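Local coordinates for DUF1116 domain-containing protein (Enterococcus faecalis, PDB 3CLQ) that is of unknown function but belongs to the AllG family, named after a subunit of oxamate carbamoyltransferase, and may therefore take part in related carbamoyl-transfer chemistry, at residues B[40-43]-B[44-47]; B[92-96]-B[97-101]; B[187-190]-B[191-194]. All blocks are in the same frame, centred on the assembly; numbering follows the deposited sequence.

Contact 1. Residues B[40-43]-B[44-47]; sequences DMTE and TTIL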
ATOM      1  N   ASP B  40     -30.070  19.934  -6.773  1.00 66.68           N
ATOM      2  CA  ASP B  40     -31.111  19.787  -7.807  1.00 67.34           C
ATOM      3  C   ASP B  40     -31.494  18.341  -8.101  1.00 67.54           C
ATOM      4  O   ASP B  40     -31.619  17.946  -9.248  1.00 67.82           O
ATOM      5  CB  ASP B  40     -30.695  20.481  -9.110  1.00 68.32           C
ATOM      6  CG  ASP B  40     -29.980  21.795  -8.870  1.00 68.95           C
ATOM      7  OD1 ASP B  40     -28.742  21.856  -9.108  1.00 69.40           O
ATOM      8  OD2 ASP B  40     -30.656  22.755  -8.437  1.00 68.99           O
HETATM    9  N   MSE B  41     -31.681  17.551  -7.060  1.00 68.25           N
HETATM   10  CA  MSE B  41     -32.173  16.197  -7.236  1.00 68.32           C
HETATM   11  C   MSE B  41     -33.706  16.131  -7.168  1.00 66.59           C
HETATM   12  O   MSE B  41     -34.343  16.837  -6.390  1.00 66.74           O
HETATM   13  CB  MSE B  41     -31.587  15.303  -6.151  1.00 70.65           C
HETATM   14  CG  MSE B  41     -31.498  13.852  -6.544  1.00 72.07           C
HETATM   15 SE   MSE B  41     -30.040  13.572  -7.794  0.70 74.96          SE
HETATM   16  CE  MSE B  41     -30.056  11.615  -7.891  1.00 72.76           C
ATOM     17  N   THR B  42     -34.300  15.275  -7.982  1.00 63.97           N
ATOM     18  CA  THR B  42     -35.702  14.948  -7.805  1.00 61.60           C
ATOM     19  C   THR B  42     -35.800  13.431  -7.889  1.00 61.18           C
ATOM     20  O   THR B  42     -34.836  12.773  -8.290  1.00 60.65           O
ATOM     21  CB  THR B  42     -36.578  15.616  -8.871  1.00 60.37           C
ATOM     22  OG1 THR B  42     -36.436  14.915 -10.109  1.00 59.36           O
ATOM     23  CG2 THR B  42     -36.174  17.073  -9.061  1.00 59.36           C
ATOM     24  N   GLU B  43     -36.947  12.867  -7.520  1.00 60.68           N
ATOM     25  CA  GLU B  43     -37.063  11.409  -7.471  1.00 60.17           C
ATOM     26  C   GLU B  43     -37.100  10.769  -8.855  1.00 58.61           C
ATOM     27  O   GLU B  43     -36.935   9.560  -8.997  1.00 57.87           O
ATOM     28  CB  GLU B  43     -38.277  10.975  -6.648  1.00 61.66           C
ATOM     29  CG  GLU B  43     -38.130   9.545  -6.111  1.00 63.27           C
ATOM     30  CD  GLU B  43     -38.897   9.311  -4.813  1.00 63.99           C
ATOM     31  OE1 GLU B  43     -40.144   9.518  -4.794  1.00 64.08           O
ATOM     32  OE2 GLU B  43     -38.237   8.913  -3.816  1.00 64.04           O
ATOM     33  N   THR B  44     -37.321  11.595  -9.870  1.00 57.12           N
ATOM     34  CA  THR B  44     -37.397  11.127 -11.243  1.00 55.85           C
ATOM     35  C   THR B  44     -36.171  11.621 -12.015  1.00 56.12           C
ATOM     36  O   THR B  44     -36.232  11.861 -13.221  1.00 56.76           O
ATOM     37  CB  THR B  44     -38.710  11.600 -11.930  1.00 54.53           C
ATOM     38  OG1 THR B  44     -38.667  13.013 -12.157  1.00 53.22           O
ATOM     39  CG2 THR B  44     -39.919  11.277 -11.059  1.00 53.57           C
ATOM     40  N   THR B  45     -35.057  11.770 -11.314  1.00 55.37           N
ATOM     41  CA  THR B  45     -33.861  12.322 -11.915  1.00 55.24           C
ATOM     42  C   THR B  45     -32.808  11.248 -11.889  1.00 55.14           C
ATOM     43  O   THR B  45     -32.563  10.674 -10.835  1.00 55.30           O
ATOM     44  CB  THR B  45     -33.315  13.495 -11.079  1.00 55.26           C
ATOM     45  OG1 THR B  45     -33.898  14.721 -11.516  1.00 55.46           O
ATOM     46  CG2 THR B  45     -31.826  13.613 -11.240  1.00 54.88           C
ATOM     47  N   ILE B  46     -32.186  10.939 -13.022  1.00 54.45           N
ATOM     48  CA  ILE B  46     -31.038  10.047 -12.931  1.00 54.07           C
ATOM     49  C   ILE B  46     -29.805  10.498 -13.707  1.00 54.14           C
ATOM     50  O   ILE B  46     -29.905  11.050 -14.811  1.00 53.85           O
ATOM     51  CB  ILE B  46     -31.377   8.539 -13.104  1.00 53.67           C
ATOM     52  CG1 ILE B  46     -31.338   8.102 -14.543  1.00 53.55           C
ATOM     53  CG2 ILE B  46     -32.725   8.180 -12.478  1.00 53.61           C
ATOM     54  CD1 ILE B  46     -31.804   6.679 -14.653  1.00 53.99           C
ATOM     55  N   LEU B  47     -28.651  10.288 -13.066  1.00 53.75           N
ATOM     56  CA  LEU B  47     -27.371  10.809 -13.520  1.00 53.52           C
ATOM     57  C   LEU B  47     -26.547   9.731 -14.177  1.00 53.91           C
ATOM     58  O   LEU B  47     -26.632   8.562 -13.812  1.00 53.98           O
ATOM     59  CB  LEU B  47     -26.575  11.376 -12.341  1.00 52.65           C
ATOM     60  CG  LEU B  47     -27.421  12.141 -11.326  1.00 52.53           C
ATOM     61  CD1 LEU B  47     -26.565  12.897 -10.340  1.00 51.74           C
ATOM     62  CD2 LEU B  47     -28.372  13.093 -12.052  1.00 52.85           C
TER
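Thr-42 and Thr-45, at the two ends of a tight turn, join their hydroxyls: OG1 of Thr-42 lies 2.9 Å from OG1 of Thr-45 in a hydrogen bond that either partner could donate. The two side chains meet at about a right angle. In Thr-42 the hydroxyl sits in the crowded position between backbone N and carbonyl carbon (chi1 76°), which turns it inward over the bend. There it also receives a weak bond from the amide of Thr-44, with N 3.4 Å from Thr-42 OG1, the side-chain-to-backbone link of an ST turn. One threonine oxygen thus serves a backbone amide and a second hydroxyl together.

The backbone of 42-45 forms a type I beta turn, whose closing bond is weak: N of Thr-45 reaches O of Thr-42 at 3.2 Å, with an N-H...O angle of only 132°. This turn carries the chain from the loop after helix 34-37 into strand 45-48, one of two parallel strands. The other is strand 92-95, whose Thr-92 is bonded through its backbone to both Thr-44 and Ile-46.

Apolar contact occupies the methyl side of Thr-45. Its CG2 stands anti to the backbone N and is met by SE of Met-41, here selenomethionine, at 3.9 Å, the two side chains crossing obliquely. A bend at chi2 (75°) brings the selenium of Met-41 back over the start of the strand, where its CE lies 4.0 Å from O of Thr-45. SE also touches CD1 of Leu-47 at 4.4 Å, a looser contact. Ala-34 and Ile-35 of the preceding helix pack against the same Met-41 side chain, while the Leu-47 side chain also touches Met-38 and Cys-96.

Contact 2. Residues B[92-96]-B[97-101]; sequences TFSPC and HEHDA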
ATOM      1  N   THR B  92     -35.497  13.167 -16.020  1.00 50.13           N
ATOM      2  CA  THR B  92     -34.458  14.138 -16.331  1.00 50.10           C
ATOM      3  C   THR B  92     -33.098  13.432 -16.290  1.00 49.81           C
ATOM      4  O   THR B  92     -32.646  12.968 -15.237  1.00 49.09           O
ATOM      5  CB  THR B  92     -34.472  15.335 -15.337  1.00 50.20           C
ATOM      6  OG1 THR B  92     -35.722  16.026 -15.420  1.00 49.80           O
ATOM      7  CG2 THR B  92     -33.329  16.314 -15.624  1.00 50.10           C
ATOM      8  N   PHE B  93     -32.466  13.331 -17.452  1.00 49.69           N
ATOM      9  CA  PHE B  93     -31.160  12.715 -17.553  1.00 49.61           C
ATOM     10  C   PHE B  93     -30.158  13.821 -17.622  1.00 50.31           C
ATOM     11  O   PHE B  93     -30.155  14.608 -18.571  1.00 50.09           O
ATOM     12  CB  PHE B  93     -31.045  11.874 -18.816  1.00 48.31           C
ATOM     13  CG  PHE B  93     -31.905  10.656 -18.799  1.00 48.24           C
ATOM     14  CD1 PHE B  93     -31.436   9.470 -18.253  1.00 48.01           C
ATOM     15  CD2 PHE B  93     -33.208  10.700 -19.314  1.00 47.65           C
ATOM     16  CE1 PHE B  93     -32.235   8.340 -18.237  1.00 48.08           C
ATOM     17  CE2 PHE B  93     -34.013   9.586 -19.294  1.00 47.05           C
ATOM     18  CZ  PHE B  93     -33.537   8.403 -18.766  1.00 47.96           C
ATOM     19  N   SER B  94     -29.300  13.899 -16.620  1.00 50.43           N
ATOM     20  CA  SER B  94     -28.245  14.871 -16.714  1.00 51.14           C
ATOM     21  C   SER B  94     -26.989  14.325 -16.102  1.00 51.11           C
ATOM     22  O   SER B  94     -27.051  13.425 -15.260  1.00 51.00           O
ATOM     23  CB  SER B  94     -28.670  16.226 -16.119  1.00 51.74           C
ATOM     24  OG  SER B  94     -28.856  16.157 -14.725  1.00 51.85           O
ATOM     25  N   PRO B  95     -25.839  14.838 -16.560  1.00 51.73           N
ATOM     26  CA  PRO B  95     -24.505  14.383 -16.145  1.00 51.76           C
ATOM     27  C   PRO B  95     -24.211  14.599 -14.666  1.00 52.97           C
ATOM     28  O   PRO B  95     -24.646  15.591 -14.068  1.00 53.24           O
ATOM     29  CB  PRO B  95     -23.555  15.245 -16.990  1.00 51.27           C
ATOM     30  CG  PRO B  95     -24.371  15.743 -18.132  1.00 51.81           C
ATOM     31  CD  PRO B  95     -25.769  15.899 -17.581  1.00 51.12           C
ATOM     32  N   CYS B  96     -23.451  13.676 -14.086  1.00 53.95           N
ATOM     33  CA  CYS B  96     -22.925  13.864 -12.764  1.00 54.79           C
ATOM     34  C   CYS B  96     -22.231  15.198 -12.660  1.00 55.03           C
ATOM     35  O   CYS B  96     -22.314  15.883 -11.629  1.00 55.65           O
ATOM     36  CB  CYS B  96     -21.914  12.781 -12.453  1.00 55.90           C
ATOM     37  SG  CYS B  96     -22.634  11.168 -12.417  1.00 58.28           S
ATOM     38  N   HIS B  97     -21.515  15.569 -13.708  1.00 55.08           N
ATOM     39  CA  HIS B  97     -20.709  16.757 -13.591  1.00 55.86           C
ATOM     40  C   HIS B  97     -21.507  17.999 -13.318  1.00 56.33           C
ATOM     41  O   HIS B  97     -21.009  18.922 -12.683  1.00 57.53           O
ATOM     42  CB  HIS B  97     -19.788  16.930 -14.765  1.00 56.41           C
ATOM     43  CG  HIS B  97     -18.409  16.463 -14.475  1.00 57.95           C
ATOM     44  ND1 HIS B  97     -17.954  15.219 -14.845  1.00 58.67           N
ATOM     45  CD2 HIS B  97     -17.401  17.047 -13.787  1.00 58.58           C
ATOM     46  CE1 HIS B  97     -16.710  15.070 -14.426  1.00 59.34           C
ATOM     47  NE2 HIS B  97     -16.352  16.164 -13.778  1.00 58.78           N
ATOM     48  N   GLU B  98     -22.763  18.001 -13.745  1.00 56.24           N
ATOM     49  CA  GLU B  98     -23.600  19.164 -13.589  1.00 55.81           C
ATOM     50  C   GLU B  98     -24.341  19.184 -12.265  1.00 55.58           C
ATOM     51  O   GLU B  98     -25.136  20.085 -12.005  1.00 53.90           O
ATOM     52  CB  GLU B  98     -24.565  19.252 -14.743  1.00 56.79           C
ATOM     53  CG  GLU B  98     -23.886  19.524 -16.043  1.00 57.44           C
ATOM     54  CD  GLU B  98     -24.879  19.834 -17.117  1.00 58.13           C
ATOM     55  OE1 GLU B  98     -24.466  19.883 -18.294  1.00 58.93           O
ATOM     56  OE2 GLU B  98     -26.074  20.021 -16.784  1.00 58.59           O
ATOM     57  N   HIS B  99     -24.052  18.192 -11.427  1.00 56.24           N
ATOM     58  CA  HIS B  99     -24.551  18.153 -10.055  1.00 56.02           C
ATOM     59  C   HIS B  99     -23.404  17.930  -9.093  1.00 56.35           C
ATOM     60  O   HIS B  99     -23.562  17.309  -8.041  1.00 55.78           O
ATOM     61  CB  HIS B  99     -25.587  17.056  -9.896  1.00 56.33           C
ATOM     62  CG  HIS B  99     -26.830  17.303 -10.682  1.00 57.12           C
ATOM     63  ND1 HIS B  99     -27.937  17.924 -10.145  1.00 57.93           N
ATOM     64  CD2 HIS B  99     -27.135  17.040 -11.973  1.00 57.24           C
ATOM     65  CE1 HIS B  99     -28.884  18.006 -11.062  1.00 57.18           C
ATOM     66  NE2 HIS B  99     -28.422  17.477 -12.180  1.00 57.50           N
ATOM     67  N   ASP B 100     -22.232  18.423  -9.472  1.00 56.81           N
ATOM     68  CA  ASP B 100     -21.087  18.388  -8.586  1.00 56.27           C
ATOM     69  C   ASP B 100     -20.755  16.962  -8.201  1.00 55.38           C
ATOM     70  O   ASP B 100     -20.214  16.723  -7.127  1.00 56.31           O
ATOM     71  CB  ASP B 100     -21.359  19.256  -7.342  1.00 57.01           C
ATOM     72  CG  ASP B 100     -21.419  20.748  -7.681  1.00 58.04           C
ATOM     73  OD1 ASP B 100     -20.852  21.127  -8.731  1.00 58.29           O
ATOM     74  OD2 ASP B 100     -22.019  21.542  -6.924  1.00 58.23           O
ATOM     75  N   ALA B 101     -21.084  16.005  -9.061  1.00 54.11           N
ATOM     76  CA  ALA B 101     -20.708  14.619  -8.792  1.00 53.97           C
ATOM     77  C   ALA B 101     -19.825  14.098  -9.917  1.00 53.11           C
ATOM     78  O   ALA B 101     -19.589  14.820 -10.880  1.00 53.51           O
ATOM     79  CB  ALA B 101     -21.947  13.761  -8.654  1.00 53.59           C
TER
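Ser-94 and His-99 are joined by a side-chain hydrogen bond, OG of Ser-94 lying 2.9 Å from NE2 of His-99 at the edge of the imidazole and in its plane. With CG anti to its carbonyl carbon (chi1 -66°), His-99 folds its ring back toward the strand, and the O of Pro-95 comes up to the same ring edge, 3.6 Å from CD2 of His-99. The other ring nitrogen, ND1, is bonded to O of Pro-39, so polar partners at both nitrogens fix the ring's rotation.

The next layer is the carbonyl of Cys-96, gripped by two amides from opposite faces of its plane: N of His-99 at 2.9 Å and N of Ala-101 at 2.8 Å from Cys-96 O. Beside it, CB of Cys-96 packs on CB of Ala-101 at 3.9 Å. One residue earlier, O of Pro-95 accepts from N of Glu-98 at 3.1 Å. The side chains of Pro-95 and Glu-98 run alongside each other, CD to CD 4.1 Å, and Glu-98 OE1 goes on to bond Trp-279 NE1.

Further out, Asp-100 takes a positive phi (59°) and donates a weak backbone bond to His-97 O. Together with the Ala-101 to Cys-96 bond, this meets the definition of a Schellman motif, closing the short 3-10 turn that follows strand 92-95.

Contact 3. Residues B[187-190]-B[191-194]; sequences GDEC and HNRN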
ATOM      1  N   GLY B 187       2.601   2.475  -5.010  1.00 59.66           N
ATOM      2  CA  GLY B 187       2.444   1.780  -6.272  1.00 60.09           C
ATOM      3  C   GLY B 187       1.060   1.879  -6.895  1.00 61.19           C
ATOM      4  O   GLY B 187       0.727   1.097  -7.777  1.00 61.81           O
ATOM      5  N   ASP B 188       0.241   2.816  -6.440  1.00 61.71           N
ATOM      6  CA  ASP B 188      -1.067   3.028  -7.060  1.00 62.57           C
ATOM      7  C   ASP B 188      -0.940   4.207  -7.951  1.00 61.80           C
ATOM      8  O   ASP B 188       0.058   4.914  -7.880  1.00 62.53           O
ATOM      9  CB  ASP B 188      -2.107   3.402  -6.026  1.00 64.66           C
ATOM     10  CG  ASP B 188      -2.700   2.202  -5.351  1.00 66.56           C
ATOM     11  OD1 ASP B 188      -2.061   1.121  -5.462  1.00 67.59           O
ATOM     12  OD2 ASP B 188      -3.789   2.351  -4.718  1.00 66.89           O
ATOM     13  N   GLU B 189      -1.965   4.437  -8.760  1.00 60.78           N
ATOM     14  CA  GLU B 189      -2.051   5.643  -9.560  1.00 60.09           C
ATOM     15  C   GLU B 189      -3.465   6.173  -9.481  1.00 59.85           C
ATOM     16  O   GLU B 189      -3.802   7.178 -10.111  1.00 60.30           O
ATOM     17  CB  GLU B 189      -1.608   5.402 -11.004  1.00 60.15           C
ATOM     18  CG  GLU B 189      -2.030   4.075 -11.579  1.00 61.76           C
ATOM     19  CD  GLU B 189      -3.530   3.976 -11.799  1.00 63.12           C
ATOM     20  OE1 GLU B 189      -4.267   3.772 -10.814  1.00 64.03           O
ATOM     21  OE2 GLU B 189      -3.983   4.086 -12.959  1.00 63.70           O
ATOM     22  N   CYS B 190      -4.288   5.477  -8.703  1.00 59.54           N
ATOM     23  CA  CYS B 190      -5.644   5.927  -8.355  1.00 60.61           C
ATOM     24  C   CYS B 190      -6.648   6.001  -9.507  1.00 59.62           C
ATOM     25  O   CYS B 190      -7.622   6.711  -9.433  1.00 59.47           O
ATOM     26  CB  CYS B 190      -5.609   7.254  -7.566  1.00 62.36           C
ATOM     27  SG  CYS B 190      -4.780   7.145  -5.908  1.00 65.95           S
ATOM     28  N   HIS B 191      -6.406   5.251 -10.567  1.00 59.53           N
ATOM     29  CA  HIS B 191      -7.384   5.074 -11.626  1.00 58.59           C
ATOM     30  C   HIS B 191      -7.539   3.561 -11.830  1.00 58.20           C
ATOM     31  O   HIS B 191      -8.562   2.980 -11.459  1.00 57.66           O
ATOM     32  CB  HIS B 191      -6.887   5.743 -12.902  1.00 58.94           C
ATOM     33  CG  HIS B 191      -7.913   5.844 -13.981  1.00 60.05           C
ATOM     34  ND1 HIS B 191      -7.994   6.929 -14.829  1.00 60.37           N
ATOM     35  CD2 HIS B 191      -8.891   4.988 -14.370  1.00 60.34           C
ATOM     36  CE1 HIS B 191      -8.980   6.740 -15.690  1.00 60.30           C
ATOM     37  NE2 HIS B 191      -9.541   5.570 -15.433  1.00 60.64           N
ATOM     38  N   ASN B 192      -6.502   2.927 -12.383  1.00 57.32           N
ATOM     39  CA  ASN B 192      -6.519   1.498 -12.696  1.00 57.38           C
ATOM     40  C   ASN B 192      -6.090   0.581 -11.546  1.00 56.85           C
ATOM     41  O   ASN B 192      -6.667  -0.485 -11.349  1.00 56.65           O
ATOM     42  CB  ASN B 192      -5.627   1.245 -13.893  1.00 59.81           C
ATOM     43  CG  ASN B 192      -6.090   2.007 -15.122  1.00 62.50           C
ATOM     44  OD1 ASN B 192      -7.121   1.655 -15.718  1.00 63.25           O
ATOM     45  ND2 ASN B 192      -5.340   3.064 -15.514  1.00 62.82           N
ATOM     46  N   ARG B 193      -5.068   0.992 -10.796  1.00 54.93           N
ATOM     47  CA  ARG B 193      -4.603   0.221  -9.657  1.00 52.88           C
ATOM     48  C   ARG B 193      -4.921   1.010  -8.375  1.00 54.17           C
ATOM     49  O   ARG B 193      -4.421   2.119  -8.181  1.00 54.14           O
ATOM     50  CB  ARG B 193      -3.120  -0.154  -9.810  1.00 50.94           C
ATOM     51  CG  ARG B 193      -2.325  -0.224  -8.522  1.00 51.66           C
ATOM     52  CD  ARG B 193      -0.954  -0.896  -8.642  1.00 50.18           C
ATOM     53  NE  ARG B 193      -1.134  -2.337  -8.708  1.00 50.36           N
ATOM     54  CZ  ARG B 193      -0.715  -3.231  -7.812  1.00 48.89           C
ATOM     55  NH1 ARG B 193      -0.041  -2.868  -6.744  1.00 48.35           N
ATOM     56  NH2 ARG B 193      -0.963  -4.508  -8.020  1.00 48.65           N
ATOM     57  N   ASN B 194      -5.771   0.433  -7.521  1.00 54.67           N
ATOM     58  CA  ASN B 194      -6.327   1.141  -6.367  1.00 55.43           C
ATOM     59  C   ASN B 194      -6.145   0.369  -5.077  1.00 54.86           C
ATOM     60  O   ASN B 194      -6.756   0.708  -4.051  1.00 53.31           O
ATOM     61  CB  ASN B 194      -7.836   1.421  -6.571  1.00 57.56           C
ATOM     62  CG  ASN B 194      -8.100   2.534  -7.576  1.00 58.94           C
ATOM     63  OD1 ASN B 194      -7.599   3.658  -7.417  1.00 60.23           O
ATOM     64  ND2 ASN B 194      -8.884   2.236  -8.608  1.00 58.34           N
TER
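Glu-189 turns its carboxylate onto the backbone of His-191, Asn-192 and Arg-193, so that one side chain ties together three successive amides of the loop between helices 176-183 and 195-210. Its chain is curled, with CG between backbone N and carbonyl carbon (chi1 38°) and a second bend at chi2, and this brings the acid back over the residues that follow.

The two oxygens are used differently. OE1 of Glu-189 is approached from opposite faces of the carboxylate by two amides, N of His-191 at 2.6 Å and N of Arg-193 at 2.9 Å. OE2 of Glu-189 takes N of Asn-192 on its syn side at 2.8 Å, nearly straight with an N-H...O angle of 168°. It also takes ND2 of Asn-192 almost head-on, with the carboxylate and amide planes 44° apart. Four donors would be expected to stabilise the negative charge of this buried acid. ND2 of Asn-192 has a further partner in O of Asn-384, and the buried His-191 ring leads away from the Glu-189 carboxylate, its ND1 in a weak hydrogen bond with OE2 of Glu-311.

Asp-188 and Arg-193 cross at about a right angle with perpendicular end planes, and make no salt bridge: OD1 of Asp-188 rests 3.4 Å from the aliphatic CG of Arg-193. The Asp-188 carboxylate belongs instead to the start of helix 195-210, where OD2 accepts from N of Gly-197, and Arg-193 packs on Met-186 of the second subunit. Both Glu-189 N and Cys-190 N give weak bonds to Arg-193 O.

Asn-194, at the N-cap position, makes no side-chain capping bond and reaches back instead: ND2 of Asn-194 gives a weak bond to O of His-191 at 3.0 Å, and OD1 of Asn-194 lies 3.1 Å from CA of Cys-190.

In the fold
Contacts 1 and 2 share the small parallel pair: one leads into strand 45-48, the other leads out of strand 92-95, and they touch through these neighbouring strands of one sheet. Contact 3 lies on the opposite side of the chain's centre, its centre about 25 Å from that of contact 2 and 31 Å from that of contact 1, in a loop between helices. Contact 1 is partly exposed and relies on hydroxyls and weak turn bonds; the other two are buried. Of these, contact 2 is organised round a backbone carbonyl and contact 3 round a carboxylate.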